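Local structure of geranyltranstransferase (Legionella pneumophila subsp. pneumophila, 3LOM) at residues Y23-L28 with A41-L46; G62-V67 with G285-A290; Q69-I74 with M133-L138; G219-L224 with A271-I276; F226-D231 with T255-L260. The protein probably catalyses chain elongation of isoprenoid diphosphates, making farnesyl diphosphate as a magnesium-dependent prenyltransferase of the FPP/GGPP synthase family. All coordinates share one frame; numbering follows the deposited sequence. Where two conformers were deposited one is given.

Interaction 1. Residues Y23-L28 with A41-L46; sequences YLEQLL and ALHYAL
L28 spans the gap between two nearly antiparallel helices and lays CB, CG and one methyl, CD1, against the imidazole of H43. Its CB already lies 3.6 Å from H43 NE2, and CG follows at the same corner of the ring. CD1 then settles over one face, 3.8 Å from the H43 ring centroid and shifted toward the NE2-CD2 rim, which makes a CH-pi contact. The same methyl touches L46 CD1 at 3.8 Å, while the other branch, CD2, meets L42 CD1 at 4.2 Å. With CG anti to the carbonyl carbon (chi1 -77°), the branch is directed at H43, and a chi2 near 180° sets where the two methyls go.

L24, one turn earlier, meets L46 at about a right angle, its CD2 3.9 Å from L46 CD1. On the outer side, E25 brings OE2 to the edge of the imidazole, 2.9 Å from H43 CD2; it is near NE2 too, but the angle is too poor for a hydrogen bond. The polar anchor of this histidine is ND1, bonded to R39 O one turn back.

The axes of the two segments come no closer than 11.7 Å, so long side chains bridge them. F47 packs against L24 and L28; L46 leans on L81 of helix 69-91, L27 on V130 of helix 113-135, and L42 on I157 of the second subunit.

Interaction 2. Residues G62-V67 with G285-A290; sequences GDLIDV and GSKAAA
A fully stretched lysine, K287, reaches from the turn before helix 289-303 to the C-terminal end of helix 53-64 and grips its last turn. Its CG stands anti to the backbone N (chi1 -164°) and the chain beyond stays extended, which carries the ammonium well clear of its own backbone. NZ donates to L64 O at 2.9 Å, approaching from above the carbonyl plane, about 49° out of it. It also meets D66 OD1 at 2.7 Å in a salt bridge, on the syn side of the carboxylate but tilted from its plane.

The helix end that receives it is a Schellman motif. D66 takes the C-prime place with positive phi (52°), D66 N bonds to D63 O at 2.9 Å, and V67 N bonds to G62 O, also at 2.9 Å. K287 therefore holds both a carbonyl of the final turn and the side chain of the residue that reverses the backbone. A positive charge here probably suits the partial negative charge of the helix terminus.

Beside this polar clasp the contact is apolar: L64 CD2 packs on A288, 3.7 Å from A288 CA and 3.8 Å from A288 CB, and F284 adds to the same packing.

The contact joins the end of helix 53-64 to the turn that leads into helix 289-303. D63 is hydrogen-bonded to Y16 of helix 5-28, and V67 packs on L72 of helix 69-91 and on the loop residues A203 and Q204.

Interaction 3. Residues Q69-I74 with M133-L138; sequences QGVLDI and MRLSPL
Aliphatic packing carries nearly all of the contact, with I74 wedged among R134, L135 and L138. Its two branches divide the work. CG2, anti to the backbone N, slides past L135 with its methyl 3.9 Å from L135 CG; CD1, at the tip of the other branch, comes to 3.7 Å from R134 CB and 3.8 Å from L138 CD1. A turn earlier on the same helix, V71 spreads its methyls: CG1 meets L135 CD2 at 3.8 Å, the two side chains crossing at about a right angle, and CG2 reaches L138 CD1 at 4.1 Å. L138 CD1 thus touches both V71 and I74, and this methyl also approaches the backbone of G70.

Contacts with polar backbone are few. I74 CD1 lies 3.6 Å from R134 O, a van der Waals approach to a carbonyl, and no hydrogen bond joins the two segments.

The charged end of R134 turns elsewhere. Of its side chain, R134 brings CB to I74; a bend at chi2 (-71°) swings the guanidinium off to a salt bridge with E30 and a weak hydrogen bond to Y23.

Beyond the contact, L135 also packs on V144 and I147 of helix 141-155, and S136 packs on V145 of the second subunit. The start of one long helix held against the end of another belongs to the all-helical isoprenoid synthase fold, where helix 69-91 runs on toward the first aspartate-rich motif.

Interaction 4. Residues G219-L224 with A271-I276; sequences GKHIGL and AVHYQI
The two helical segments run roughly antiparallel, at 150° between their directions, with axes 8.8 Å apart at closest approach. The backbones come nearest at H221 and H273, whose CA atoms are 5.8 Å apart. With CG anti to the carbonyl carbon in each, both imidazoles leave this point toward the same flank and meet rim to rim, their planes 31° apart. H221 ND1 and H273 ND1 are 2.8 Å apart and share one hydrogen bond (155°) in which either nitrogen may be the donor.

Each ring also has an aliphatic group over one face. I276 CG2 sits over the centre of the H221 ring, 3.9 Å from its centroid, and L224 CD2 covers H273 at 3.9 Å from that centroid, displaced toward the rim. These CH-pi contacts and the bond between the nitrogens together restrict how either ring can turn. The pair belongs to the helical bundle of the isoprenoid synthase fold, in which helix 209-236 goes on to carry the second aspartate-rich motif.

On the other flank I222 and Y274 meet. I222 CD1 lies 3.7 Å from Y274 CE1, approaching the phenol ring obliquely. The phenol hydroxyl is hydrogen-bonded to Q229 OE1 further along helix 209-236, and T295 of helix 289-303 packs against both I222 and Y274. R182 of helix 178-201 touches L224 and H273 on the histidine flank.

Interaction 5. Residues F226-D231 with T255-L260; sequences FQMQDD and TTFATL
The second aspartate-rich motif of the prenyl synthases, FQxxDDxxD, begins in F226-D231; in relatives this motif helps bind magnesium and diphosphate. Here its second aspartate, D231, is tied to the start of the short helix 257-260. F257 N donates to D231 OD2 at 3.0 Å in a nearly straight bond (164°), reaching the oxygen on its anti side and 31° out of the carboxylate plane. The same oxygen lies near the plane of the F257 ring at its edge, 3.3 Å from F257 CD2, and 3.4 Å from T256 CB. Close by, A258 CB rests on D231 O at 3.4 Å.

M228 covers one face of the F257 ring. Its CG lies over the ring centre, 4.0 Å from the centroid, a CH-pi contact, and SD stands farther above the same ring at 5.3 Å, a Met-aromatic contact. Q227 CG brushes the rim at CE2.

The helix start itself is closed by a capping box. T256 N donates to T259 OG1 at 2.8 Å, and T256 OG1, placed between the backbone N and the carbonyl carbon, accepts a weak bond from A258 N. T256 O takes both T259 N and L260 N.

D231 therefore uses one carboxylate oxygen to hold the chain just after the unmodelled residues 239-253. The hydrogen bond from F257 N probably limits the rotation of the carboxylate, with the ring edge beside the same oxygen, and by taking an N-H of the first turn of helix 257-260 OD2 ties the aspartate-rich motif to that helix.

Overall arrangement
From the N terminus, interaction 1 pairs the end of helix 5-28 with helix 36-46 and closes a short loop. Interaction 2 opens next, at the end of helix 53-64, and closes more than 200 residues later at the start of helix 289-303; interactions 3, 4 and 5 all nest inside this loop. Interaction 3 brings helix 69-91 against the end of helix 113-135 and touches both interaction 1, through Y23, and interaction 2. Interaction 4 joins helices 209-236 and 263-279 and encloses interaction 5, which uses the same helix 209-236; no two of the contacts cross. Interactions 1 and 5 lie on opposite sides of the chain's centre, about 32 Å apart between centres.

Interaction 1. Residues Y23-L28 with A41-L46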
# COMPACT_ATOMS: atom_id res chain seq x y z
N TYR A 23 6.53 19.02 8.50
CA TYR A 23 6.79 18.44 7.18
C TYR A 23 5.60 17.65 6.66
O TYR A 23 5.35 17.63 5.46
CB TYR A 23 8.07 17.59 7.17
CG TYR A 23 8.46 17.14 5.78
CD1 TYR A 23 8.14 15.86 5.32
CD2 TYR A 23 9.11 18.00 4.91
CE1 TYR A 23 8.47 15.45 4.02
CE2 TYR A 23 9.45 17.61 3.62
CZ TYR A 23 9.13 16.33 3.19
OH TYR A 23 9.46 15.94 1.92
N LEU A 24 4.86 16.99 7.56
CA LEU A 24 3.66 16.24 7.16
C LEU A 24 2.52 17.14 6.67
O LEU A 24 1.89 16.83 5.66
CB LEU A 24 3.15 15.34 8.29
CG LEU A 24 3.53 13.85 8.24
CD1 LEU A 24 2.92 13.11 9.43
CD2 LEU A 24 3.10 13.22 6.92
N GLU A 25 2.28 18.25 7.39
CA GLU A 25 1.29 19.26 7.01
C GLU A 25 1.51 19.80 5.62
O GLU A 25 0.59 19.80 4.79
CB GLU A 25 1.29 20.43 7.99
CG GLU A 25 0.18 20.40 9.02
CD GLU A 25 -1.20 20.31 8.40
OE1 GLU A 25 -1.74 21.34 7.94
OE2 GLU A 25 -1.76 19.21 8.40
N GLN A 26 2.74 20.25 5.37
CA GLN A 26 3.13 20.80 4.08
C GLN A 26 2.88 19.78 2.98
O GLN A 26 2.24 20.09 1.98
CB GLN A 26 4.61 21.22 4.09
CG GLN A 26 4.89 22.52 4.84
CD GLN A 26 4.36 23.76 4.12
OE1 GLN A 26 3.90 24.71 4.77
NE2 GLN A 26 4.42 23.77 2.79
N LEU A 27 3.37 18.57 3.22
CA LEU A 27 3.18 17.42 2.34
C LEU A 27 1.70 17.16 2.01
O LEU A 27 1.33 17.06 0.84
CB LEU A 27 3.83 16.19 2.97
CG LEU A 27 3.89 14.83 2.28
CD1 LEU A 27 4.42 14.95 0.86
CD2 LEU A 27 4.78 13.93 3.12
N LEU A 28 0.87 17.06 3.05
CA LEU A 28 -0.57 16.84 2.89
C LEU A 28 -1.28 17.95 2.11
O LEU A 28 -2.14 17.67 1.27
CB LEU A 28 -1.26 16.62 4.25
CG LEU A 28 -1.09 15.25 4.90
CD1 LEU A 28 -1.62 15.26 6.32
CD2 LEU A 28 -1.76 14.14 4.08
N ALA A 41 -10.10 12.99 7.30
CA ALA A 41 -9.72 11.83 8.11
C ALA A 41 -8.22 11.58 8.16
O ALA A 41 -7.69 11.23 9.21
CB ALA A 41 -10.46 10.60 7.68
N LEU A 42 -7.55 11.79 7.03
CA LEU A 42 -6.07 11.84 7.00
C LEU A 42 -5.49 12.73 8.09
O LEU A 42 -4.62 12.31 8.84
CB LEU A 42 -5.58 12.35 5.64
CG LEU A 42 -5.42 11.35 4.50
CD1 LEU A 42 -5.33 12.09 3.18
CD2 LEU A 42 -4.18 10.51 4.71
N HIS A 43 -5.97 13.97 8.15
CA HIS A 43 -5.49 14.95 9.12
C HIS A 43 -5.86 14.58 10.55
O HIS A 43 -5.09 14.83 11.47
CB HIS A 43 -6.00 16.35 8.76
CG HIS A 43 -5.25 16.98 7.63
ND1 HIS A 43 -5.71 16.95 6.33
CD2 HIS A 43 -4.07 17.63 7.59
CE1 HIS A 43 -4.84 17.57 5.54
NE2 HIS A 43 -3.84 17.99 6.29
N TYR A 44 -7.04 13.98 10.74
CA TYR A 44 -7.46 13.51 12.06
C TYR A 44 -6.54 12.41 12.59
O TYR A 44 -6.13 12.41 13.76
CB TYR A 44 -8.90 13.01 12.04
CG TYR A 44 -9.37 12.51 13.39
CD1 TYR A 44 -9.76 13.41 14.38
CD2 TYR A 44 -9.42 11.14 13.69
CE1 TYR A 44 -10.19 12.97 15.63
CE2 TYR A 44 -9.83 10.69 14.94
CZ TYR A 44 -10.22 11.62 15.90
OH TYR A 44 -10.64 11.20 17.14
N ALA A 45 -6.23 11.46 11.71
CA ALA A 45 -5.45 10.29 12.08
C ALA A 45 -3.97 10.61 12.30
O ALA A 45 -3.37 10.14 13.27
CB ALA A 45 -5.61 9.20 11.05
N LEU A 46 -3.39 11.44 11.42
CA LEU A 46 -1.95 11.71 11.43
C LEU A 46 -1.41 12.64 12.52
O LEU A 46 -0.20 12.65 12.76
CB LEU A 46 -1.50 12.25 10.07
CG LEU A 46 -1.03 11.24 9.02
CD1 LEU A 46 -0.48 11.99 7.83
CD2 LEU A 46 0.04 10.30 9.59

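Interaction 2. Residues G62-V67 with G285-A290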
# COMPACT_ATOMS: atom_id res chain seq x y z
N GLY A 62 20.02 8.80 11.27
CA GLY A 62 20.45 9.54 10.08
C GLY A 62 21.57 10.53 10.37
O GLY A 62 22.42 10.77 9.52
N ASP A 63 21.54 11.10 11.57
CA ASP A 63 22.58 12.00 12.06
C ASP A 63 23.90 11.27 12.26
O ASP A 63 24.96 11.80 11.94
CB ASP A 63 22.16 12.65 13.38
CG ASP A 63 21.50 14.00 13.18
OD1 ASP A 63 21.18 14.36 12.03
OD2 ASP A 63 21.29 14.70 14.20
N LEU A 64 23.81 10.05 12.80
CA LEU A 64 24.99 9.22 13.11
C LEU A 64 25.85 8.94 11.89
O LEU A 64 27.08 8.92 11.99
CB LEU A 64 24.56 7.92 13.77
CG LEU A 64 24.08 8.03 15.22
CD1 LEU A 64 23.40 6.74 15.67
CD2 LEU A 64 25.23 8.37 16.14
N ILE A 65 25.21 8.73 10.74
CA ILE A 65 25.95 8.57 9.48
C ILE A 65 25.84 9.81 8.57
O ILE A 65 26.09 9.73 7.36
CB ILE A 65 25.59 7.25 8.73
CG1 ILE A 65 24.11 7.21 8.31
CG2 ILE A 65 25.95 6.05 9.59
CD1 ILE A 65 23.78 6.08 7.36
N ASP A 66 25.47 10.94 9.18
CA ASP A 66 25.49 12.27 8.55
C ASP A 66 24.78 12.40 7.19
O ASP A 66 25.30 13.04 6.27
CB ASP A 66 26.94 12.80 8.45
CG ASP A 66 27.63 12.86 9.80
OD1 ASP A 66 28.74 12.29 9.91
OD2 ASP A 66 27.08 13.46 10.75
N VAL A 67 23.61 11.79 7.07
CA VAL A 67 22.83 11.92 5.83
C VAL A 67 21.98 13.20 5.88
O VAL A 67 21.64 13.69 6.96
CB VAL A 67 22.02 10.62 5.49
CG1 VAL A 67 20.90 10.39 6.47
CG2 VAL A 67 21.52 10.63 4.04
N GLY A 285 30.21 6.68 20.01
CA GLY A 285 30.72 7.39 21.18
C GLY A 285 29.87 8.55 21.64
O GLY A 285 28.69 8.37 21.98
N SER A 286 30.46 9.74 21.65
CA SER A 286 29.79 10.97 22.09
C SER A 286 28.81 11.51 21.05
O SER A 286 27.90 12.26 21.40
CB SER A 286 30.82 12.06 22.44
OG SER A 286 31.34 11.87 23.74
N LYS A 287 29.02 11.13 19.79
CA LYS A 287 28.12 11.48 18.69
C LYS A 287 26.72 10.85 18.86
O LYS A 287 25.73 11.38 18.37
CB LYS A 287 28.75 11.03 17.37
CG LYS A 287 28.13 11.65 16.12
CD LYS A 287 28.85 11.18 14.88
CE LYS A 287 28.27 11.81 13.63
NZ LYS A 287 28.84 11.19 12.40
N ALA A 288 26.66 9.73 19.59
CA ALA A 288 25.41 9.00 19.82
C ALA A 288 24.67 9.41 21.09
O ALA A 288 23.64 8.82 21.42
CB ALA A 288 25.68 7.50 19.83
N ALA A 289 25.19 10.42 21.80
CA ALA A 289 24.66 10.83 23.11
C ALA A 289 23.20 11.28 23.08
O ALA A 289 22.50 11.22 24.10
CB ALA A 289 25.53 11.91 23.74
N ALA A 290 22.75 11.74 21.91
CA ALA A 290 21.35 12.10 21.68
C ALA A 290 20.47 10.85 21.73
O ALA A 290 19.45 10.83 22.42
CB ALA A 290 21.21 12.81 20.33

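Interaction 3. Residues Q69-I74 with M133-L138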
# COMPACT_ATOMS: atom_id res chain seq x y z
N GLN A 69 19.34 16.05 6.02
CA GLN A 69 18.12 16.14 6.82
C GLN A 69 16.84 16.27 6.00
O GLN A 69 15.76 15.93 6.47
CB GLN A 69 18.23 17.24 7.87
CG GLN A 69 19.04 16.83 9.09
CD GLN A 69 18.44 17.32 10.40
OE1 GLN A 69 17.22 17.27 10.60
NE2 GLN A 69 19.29 17.79 11.31
N GLY A 70 16.97 16.76 4.76
CA GLY A 70 15.89 16.78 3.79
C GLY A 70 15.43 15.38 3.42
O GLY A 70 14.23 15.10 3.38
N VAL A 71 16.40 14.50 3.15
CA VAL A 71 16.18 13.06 2.91
C VAL A 71 15.50 12.40 4.12
O VAL A 71 14.54 11.63 3.97
CB VAL A 71 17.51 12.33 2.54
CG1 VAL A 71 17.34 10.80 2.46
CG2 VAL A 71 18.08 12.87 1.23
N LEU A 72 15.99 12.73 5.32
CA LEU A 72 15.46 12.22 6.57
C LEU A 72 13.99 12.56 6.81
O LEU A 72 13.24 11.72 7.31
CB LEU A 72 16.31 12.70 7.75
CG LEU A 72 17.71 12.07 7.82
CD1 LEU A 72 18.50 12.61 9.01
CD2 LEU A 72 17.57 10.55 7.91
N ASP A 73 13.59 13.79 6.46
CA ASP A 73 12.19 14.22 6.52
C ASP A 73 11.27 13.29 5.75
O ASP A 73 10.22 12.88 6.25
CB ASP A 73 12.03 15.64 5.96
CG ASP A 73 12.67 16.70 6.82
OD1 ASP A 73 12.63 16.58 8.06
OD2 ASP A 73 13.22 17.68 6.25
N ILE A 74 11.70 12.96 4.53
CA ILE A 74 10.95 12.12 3.60
C ILE A 74 10.81 10.69 4.11
O ILE A 74 9.70 10.14 4.13
CB ILE A 74 11.61 12.13 2.20
CG1 ILE A 74 11.69 13.56 1.67
CG2 ILE A 74 10.84 11.23 1.23
CD1 ILE A 74 12.78 13.78 0.64
N MET A 133 8.53 10.36 -5.39
CA MET A 133 8.59 11.70 -5.98
C MET A 133 9.58 12.65 -5.28
O MET A 133 10.26 13.44 -5.94
CB MET A 133 7.19 12.33 -6.14
CG MET A 133 6.45 12.73 -4.86
SD MET A 133 4.74 13.26 -5.13
CE MET A 133 4.22 13.52 -3.42
N ARG A 134 9.67 12.56 -3.95
CA ARG A 134 10.50 13.49 -3.17
C ARG A 134 11.99 13.11 -3.05
O ARG A 134 12.83 14.00 -2.92
CB ARG A 134 9.91 13.74 -1.77
CG ARG A 134 8.51 14.33 -1.76
CD ARG A 134 8.50 15.78 -2.21
NE ARG A 134 7.14 16.32 -2.33
CZ ARG A 134 6.47 16.91 -1.35
NH1 ARG A 134 7.02 17.05 -0.14
NH2 ARG A 134 5.25 17.36 -1.56
N LEU A 135 12.30 11.81 -3.09
CA LEU A 135 13.70 11.37 -3.03
C LEU A 135 14.44 11.48 -4.37
O LEU A 135 15.66 11.62 -4.39
CB LEU A 135 13.83 9.93 -2.50
CG LEU A 135 13.56 9.62 -1.03
CD1 LEU A 135 13.62 8.12 -0.80
CD2 LEU A 135 14.54 10.33 -0.11
N SER A 136 13.68 11.40 -5.47
CA SER A 136 14.24 11.38 -6.82
C SER A 136 15.05 12.60 -7.29
O SER A 136 15.97 12.43 -8.09
CB SER A 136 13.14 11.06 -7.84
OG SER A 136 12.76 9.70 -7.73
N PRO A 137 14.73 13.83 -6.81
CA PRO A 137 15.71 14.87 -7.16
C PRO A 137 16.95 14.86 -6.25
O PRO A 137 17.96 15.46 -6.61
CB PRO A 137 14.92 16.17 -6.96
CG PRO A 137 13.47 15.77 -6.88
CD PRO A 137 13.49 14.41 -6.27
N LEU A 138 16.86 14.18 -5.11
CA LEU A 138 17.92 14.24 -4.09
C LEU A 138 18.92 13.08 -4.10
O LEU A 138 20.09 13.26 -3.77
CB LEU A 138 17.30 14.38 -2.69
CG LEU A 138 16.24 15.45 -2.45
CD1 LEU A 138 15.79 15.41 -0.99
CD2 LEU A 138 16.73 16.85 -2.82

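Interaction 4. Residues G219-L224 with A271-I276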
# COMPACT_ATOMS: atom_id res chain seq x y z
N GLY A 219 18.49 -1.71 16.60
CA GLY A 219 17.16 -1.91 16.05
C GLY A 219 16.40 -3.17 16.46
O GLY A 219 15.20 -3.09 16.77
N LYS A 220 17.07 -4.32 16.45
CA LYS A 220 16.45 -5.59 16.83
C LYS A 220 16.06 -5.58 18.29
O LYS A 220 14.96 -5.97 18.66
CB LYS A 220 17.39 -6.78 16.57
CG LYS A 220 17.40 -7.26 15.13
CD LYS A 220 18.65 -8.07 14.83
CE LYS A 220 18.90 -8.15 13.32
NZ LYS A 220 20.30 -8.57 13.01
N HIS A 221 16.98 -5.13 19.14
CA HIS A 221 16.75 -5.18 20.57
C HIS A 221 15.79 -4.10 21.05
O HIS A 221 15.06 -4.31 22.01
CB HIS A 221 18.08 -5.17 21.34
CG HIS A 221 18.87 -6.43 21.15
ND1 HIS A 221 18.78 -7.50 22.02
CD2 HIS A 221 19.73 -6.80 20.18
CE1 HIS A 221 19.56 -8.47 21.59
NE2 HIS A 221 20.16 -8.08 20.48
N ILE A 222 15.74 -2.97 20.34
CA ILE A 222 14.82 -1.90 20.70
C ILE A 222 13.36 -2.24 20.32
O ILE A 222 12.44 -2.01 21.11
CB ILE A 222 15.32 -0.50 20.19
CG1 ILE A 222 14.97 0.61 21.19
CG2 ILE A 222 14.89 -0.18 18.75
CD1 ILE A 222 15.98 0.75 22.30
N GLY A 223 13.17 -2.85 19.15
CA GLY A 223 11.85 -3.31 18.70
C GLY A 223 11.27 -4.44 19.52
O GLY A 223 10.05 -4.56 19.68
N LEU A 224 12.16 -5.28 20.05
CA LEU A 224 11.78 -6.37 20.93
C LEU A 224 11.40 -5.85 22.31
O LEU A 224 10.34 -6.19 22.83
CB LEU A 224 12.94 -7.37 21.02
CG LEU A 224 12.91 -8.55 22.00
CD1 LEU A 224 11.70 -9.45 21.78
CD2 LEU A 224 14.20 -9.34 21.86
N ALA A 271 15.85 -5.03 31.16
CA ALA A 271 17.15 -4.45 31.50
C ALA A 271 18.28 -4.94 30.59
O ALA A 271 19.04 -4.12 30.07
CB ALA A 271 17.49 -4.71 32.96
N VAL A 272 18.36 -6.26 30.40
CA VAL A 272 19.42 -6.87 29.59
C VAL A 272 19.34 -6.39 28.14
O VAL A 272 20.36 -6.01 27.56
CB VAL A 272 19.42 -8.43 29.64
CG1 VAL A 272 20.60 -9.00 28.88
CG2 VAL A 272 19.47 -8.93 31.07
N HIS A 273 18.13 -6.37 27.58
CA HIS A 273 17.95 -5.98 26.17
C HIS A 273 18.24 -4.50 25.90
O HIS A 273 18.79 -4.17 24.84
CB HIS A 273 16.58 -6.41 25.65
CG HIS A 273 16.52 -7.86 25.28
ND1 HIS A 273 17.13 -8.36 24.15
CD2 HIS A 273 15.93 -8.92 25.89
CE1 HIS A 273 16.93 -9.67 24.09
NE2 HIS A 273 16.19 -10.03 25.12
N TYR A 274 17.88 -3.64 26.85
CA TYR A 274 18.24 -2.22 26.79
C TYR A 274 19.74 -2.00 26.93
O TYR A 274 20.30 -1.15 26.25
CB TYR A 274 17.49 -1.40 27.86
CG TYR A 274 16.23 -0.75 27.34
CD1 TYR A 274 16.27 0.22 26.34
CD2 TYR A 274 14.98 -1.09 27.87
CE1 TYR A 274 15.11 0.81 25.86
CE2 TYR A 274 13.82 -0.50 27.40
CZ TYR A 274 13.89 0.45 26.39
OH TYR A 274 12.74 1.04 25.92
N GLN A 275 20.37 -2.78 27.81
CA GLN A 275 21.81 -2.73 28.04
C GLN A 275 22.57 -3.09 26.77
O GLN A 275 23.54 -2.41 26.42
CB GLN A 275 22.20 -3.67 29.19
CG GLN A 275 23.57 -3.42 29.82
CD GLN A 275 24.70 -4.21 29.16
OE1 GLN A 275 25.84 -3.76 29.12
NE2 GLN A 275 24.37 -5.39 28.63
N ILE A 276 22.12 -4.15 26.08
CA ILE A 276 22.70 -4.57 24.80
C ILE A 276 22.50 -3.46 23.76
O ILE A 276 23.41 -3.17 22.98
CB ILE A 276 22.11 -5.94 24.31
CG1 ILE A 276 22.40 -7.08 25.31
CG2 ILE A 276 22.62 -6.33 22.92
CD1 ILE A 276 23.87 -7.29 25.69

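Interaction 5. Residues F226-D231 with T255-L260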
# COMPACT_ATOMS: atom_id res chain seq x y z
N PHE A 226 10.44 -2.89 23.40
CA PHE A 226 9.22 -2.06 23.45
C PHE A 226 8.00 -2.93 23.74
O PHE A 226 7.15 -2.58 24.56
CB PHE A 226 8.99 -1.30 22.15
CG PHE A 226 9.95 -0.16 21.92
CD1 PHE A 226 10.65 0.42 22.97
CD2 PHE A 226 10.12 0.36 20.64
CE1 PHE A 226 11.53 1.48 22.75
CE2 PHE A 226 10.98 1.42 20.40
CZ PHE A 226 11.69 1.98 21.46
N GLN A 227 7.95 -4.07 23.06
CA GLN A 227 6.88 -5.05 23.22
C GLN A 227 6.92 -5.77 24.57
O GLN A 227 5.87 -6.11 25.12
CB GLN A 227 6.93 -6.06 22.08
CG GLN A 227 5.65 -6.79 21.87
CD GLN A 227 4.48 -5.87 21.55
OE1 GLN A 227 4.59 -4.94 20.75
NE2 GLN A 227 3.34 -6.13 22.18
N MET A 228 8.13 -6.01 25.07
CA MET A 228 8.33 -6.50 26.43
C MET A 228 7.76 -5.50 27.43
O MET A 228 7.01 -5.87 28.33
CB MET A 228 9.81 -6.76 26.72
CG MET A 228 10.37 -8.05 26.14
SD MET A 228 12.15 -8.24 26.43
CE MET A 228 12.43 -9.77 25.56
N GLN A 229 8.12 -4.22 27.25
CA GLN A 229 7.62 -3.13 28.08
C GLN A 229 6.10 -3.00 28.06
O GLN A 229 5.48 -2.86 29.11
CB GLN A 229 8.27 -1.80 27.69
CG GLN A 229 9.68 -1.62 28.23
CD GLN A 229 10.33 -0.33 27.78
OE1 GLN A 229 10.42 -0.04 26.59
NE2 GLN A 229 10.80 0.46 28.74
N ASP A 230 5.52 -3.08 26.86
CA ASP A 230 4.07 -2.99 26.68
C ASP A 230 3.32 -4.09 27.42
O ASP A 230 2.31 -3.82 28.07
CB ASP A 230 3.70 -3.00 25.19
CG ASP A 230 4.11 -1.71 24.48
OD1 ASP A 230 4.04 -1.66 23.23
OD2 ASP A 230 4.51 -0.75 25.18
N ASP A 231 3.83 -5.32 27.35
CA ASP A 231 3.26 -6.45 28.09
C ASP A 231 3.47 -6.32 29.60
O ASP A 231 2.60 -6.71 30.38
CB ASP A 231 3.84 -7.78 27.57
CG ASP A 231 3.43 -8.09 26.14
OD1 ASP A 231 2.58 -7.36 25.57
OD2 ASP A 231 3.94 -9.08 25.58
N THR A 255 -1.62 -15.08 25.69
CA THR A 255 -0.18 -15.21 25.95
C THR A 255 0.60 -13.93 25.61
O THR A 255 0.50 -13.39 24.51
CB THR A 255 0.45 -16.43 25.23
OG1 THR A 255 1.88 -16.28 25.18
CG2 THR A 255 -0.09 -16.57 23.82
N THR A 256 1.36 -13.46 26.59
CA THR A 256 2.23 -12.29 26.45
C THR A 256 3.61 -12.62 27.02
O THR A 256 3.81 -13.70 27.59
CB THR A 256 1.68 -11.06 27.21
OG1 THR A 256 1.51 -11.39 28.59
CG2 THR A 256 0.35 -10.59 26.63
N PHE A 257 4.54 -11.68 26.89
CA PHE A 257 5.82 -11.77 27.59
C PHE A 257 5.61 -11.79 29.11
O PHE A 257 6.41 -12.35 29.85
CB PHE A 257 6.75 -10.61 27.21
CG PHE A 257 7.40 -10.76 25.85
CD1 PHE A 257 8.41 -11.69 25.64
CD2 PHE A 257 6.99 -9.97 24.79
CE1 PHE A 257 9.01 -11.83 24.39
CE2 PHE A 257 7.59 -10.10 23.53
CZ PHE A 257 8.60 -11.04 23.33
N ALA A 258 4.49 -11.20 29.55
CA ALA A 258 4.13 -11.13 30.96
C ALA A 258 3.40 -12.37 31.47
O ALA A 258 3.07 -12.44 32.66
CB ALA A 258 3.31 -9.88 31.23
N THR A 259 3.13 -13.32 30.59
CA THR A 259 2.57 -14.60 31.01
C THR A 259 3.64 -15.69 30.92
O THR A 259 3.55 -16.72 31.59
CB THR A 259 1.35 -15.02 30.16
OG1 THR A 259 1.72 -15.11 28.78
CG2 THR A 259 0.20 -14.03 30.32
N LEU A 260 4.65 -15.44 30.09
CA LEU A 260 5.73 -16.39 29.87
C LEU A 260 6.94 -16.10 30.76
O LEU A 260 7.64 -17.02 31.17
CB LEU A 260 6.13 -16.44 28.40
CG LEU A 260 5.56 -17.60 27.56
CD1 LEU A 260 4.08 -17.92 27.83
CD2 LEU A 260 5.77 -17.31 26.09